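Local coordinates for hypothetical protein PA4535 (Pseudomonas aeruginosa, PDB 1Y0K) that is of unknown function but is a putative endonuclease of the DUF1780 family, in the PD-(D/E)XK nuclease clan, at residues Thr162-Leu165 / Arg166-Trp169. Sequence-based numbering, arbitrary orientation.
Sequences TEYL and RQGW
Gln167 lies alongside Tyr164 at the end of the short helix 162-166, its amide plane 35° from the phenol ring and Gln167 OE1 3.7 Å from Tyr164 CD1. That oxygen accepts the indole N-H, Trp169 NE1 to Gln167 OE1 2.9 Å, tying the helix end to Trp169, beyond Gly168; a water donating to Leu165 O and Trp169 O makes a second link. Gln167 NE2 and Glu163 OE2, 3.8 Å apart, are joined by a water that accepts from NE2 and donates to OE2, which also forms a salt bridge with Arg123 of helix 119-132. With CG anti to its carbonyl carbon (chi1 -70°) and extended beyond, Gln167 places its amide between Glu163 and Trp169. Arg166 bends at chi3 (-71°), laying a guanidinium face over Thr162 O, which is hydrogen-bonded instead by the backbone Arg166 N at 3.0 Å. Bonding then shifts from i+4 to i+3: Gln167 N reaches Tyr164 O and, weakly, Glu163 O; Gly168 N reaches Leu165 O at 3.1 Å. Gly168 suits this exit because its positive phi would press a side chain against the preceding carbonyl oxygen. Tyr164 OH bonds to Gln115 O. Glutamine, donor and acceptor in one group, thus helps orient the buried indole, which also packs on Phe184 and His136, while NE2 joins the hydrated, charged edge beside helix 119-132.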
loop_
_atom_site.group_PDB
_atom_site.type_symbol
_atom_site.label_atom_id
_atom_site.label_comp_id
_atom_site.label_asym_id
_atom_site.label_seq_id
_atom_site.Cartn_x
_atom_site.Cartn_y
_atom_site.Cartn_z
ATOM N N THR A 162 -0.959 6.365 14.689
ATOM C CA THR A 162 -1.838 7.354 15.341
ATOM C C THR A 162 -2.172 8.571 14.471
ATOM O O THR A 162 -3.317 9.025 14.445
ATOM C CB THR A 162 -1.266 7.821 16.694
ATOM O OG1 THR A 162 0.001 8.443 16.483
ATOM C CG2 THR A 162 -1.086 6.631 17.655
ATOM N N GLU A 163 -1.179 9.099 13.756
ATOM C CA GLU A 163 -1.426 10.267 12.921
ATOM C C GLU A 163 -2.430 9.912 11.834
ATOM O O GLU A 163 -3.296 10.709 11.491
ATOM C CB GLU A 163 -0.142 10.817 12.297
ATOM C CG GLU A 163 -0.374 12.158 11.593
ATOM C CD GLU A 163 0.826 12.704 10.835
ATOM O OE1 GLU A 163 1.975 12.296 11.097
ATOM O OE2 GLU A 163 0.606 13.566 9.967
ATOM N N TYR A 164 -2.313 8.702 11.296
ATOM C CA TYR A 164 -3.152 8.316 10.168
ATOM C C TYR A 164 -4.560 7.950 10.635
ATOM O O TYR A 164 -5.542 8.251 9.955
ATOM C CB TYR A 164 -2.500 7.180 9.364
ATOM C CG TYR A 164 -1.054 7.457 8.970
ATOM C CD1 TYR A 164 -0.600 8.767 8.697
ATOM C CD2 TYR A 164 -0.136 6.424 8.887
ATOM C CE1 TYR A 164 0.730 9.013 8.344
ATOM C CE2 TYR A 164 1.195 6.661 8.532
ATOM C CZ TYR A 164 1.620 7.951 8.272
ATOM O OH TYR A 164 2.937 8.156 7.933
ATOM N N LEU A 165 -4.647 7.321 11.801
ATOM C CA LEU A 165 -5.942 7.106 12.466
ATOM C C LEU A 165 -6.676 8.436 12.657
ATOM O O LEU A 165 -7.859 8.554 12.328
ATOM C CB LEU A 165 -5.760 6.413 13.812
ATOM C CG LEU A 165 -5.499 4.902 13.813
ATOM C CD1 LEU A 165 -4.917 4.462 15.150
ATOM C CD2 LEU A 165 -6.791 4.148 13.508
ATOM N N ARG A 166 -5.961 9.441 13.160
ATOM C CA ARG A 166 -6.547 10.767 13.389
ATOM C C ARG A 166 -7.040 11.475 12.111
ATOM O O ARG A 166 -7.907 12.344 12.177
ATOM C CB ARG A 166 -5.589 11.662 14.198
ATOM C CG ARG A 166 -5.499 11.255 15.675
ATOM C CD ARG A 166 -4.979 12.384 16.561
ATOM N NE ARG A 166 -3.556 12.636 16.348
ATOM C CZ ARG A 166 -2.572 12.032 17.011
ATOM N NH1 ARG A 166 -2.841 11.130 17.953
ATOM N NH2 ARG A 166 -1.310 12.330 16.729
ATOM N N GLN A 167 -6.506 11.095 10.951
ATOM C CA GLN A 167 -6.928 11.689 9.666
ATOM C C GLN A 167 -8.319 11.225 9.209
ATOM O O GLN A 167 -8.922 11.831 8.303
ATOM C CB GLN A 167 -5.874 11.438 8.576
ATOM C CG GLN A 167 -4.573 12.233 8.777
ATOM C CD GLN A 167 -3.424 11.743 7.908
ATOM O OE1 GLN A 167 -3.475 10.641 7.340
ATOM N NE2 GLN A 167 -2.369 12.566 7.801
ATOM N N GLY A 168 -8.807 10.148 9.824
ATOM C CA GLY A 168 -10.196 9.703 9.671
ATOM C C GLY A 168 -10.501 8.657 8.613
ATOM O O GLY A 168 -11.670 8.310 8.416
ATOM N N TRP A 169 -9.475 8.139 7.936
ATOM C CA TRP A 169 -9.671 7.062 6.945
ATOM C C TRP A 169 -10.345 5.834 7.551
ATOM O O TRP A 169 -10.160 5.536 8.730
ATOM C CB TRP A 169 -8.325 6.606 6.344
ATOM C CG TRP A 169 -7.372 7.705 6.059
ATOM C CD1 TRP A 169 -6.159 7.926 6.667
ATOM C CD2 TRP A 169 -7.543 8.761 5.108
ATOM N NE1 TRP A 169 -5.561 9.045 6.128
ATOM C CE2 TRP A 169 -6.392 9.584 5.184
ATOM C CE3 TRP A 169 -8.558 9.100 4.200
ATOM C CZ2 TRP A 169 -6.228 10.710 4.381
ATOM C CZ3 TRP A 169 -8.392 10.219 3.410
ATOM C CH2 TRP A 169 -7.234 11.013 3.506
HETATM O O HOH W 1 -1.656 14.784 9.949
HETATM O O HOH W 2 -9.506 6.630 11.212
#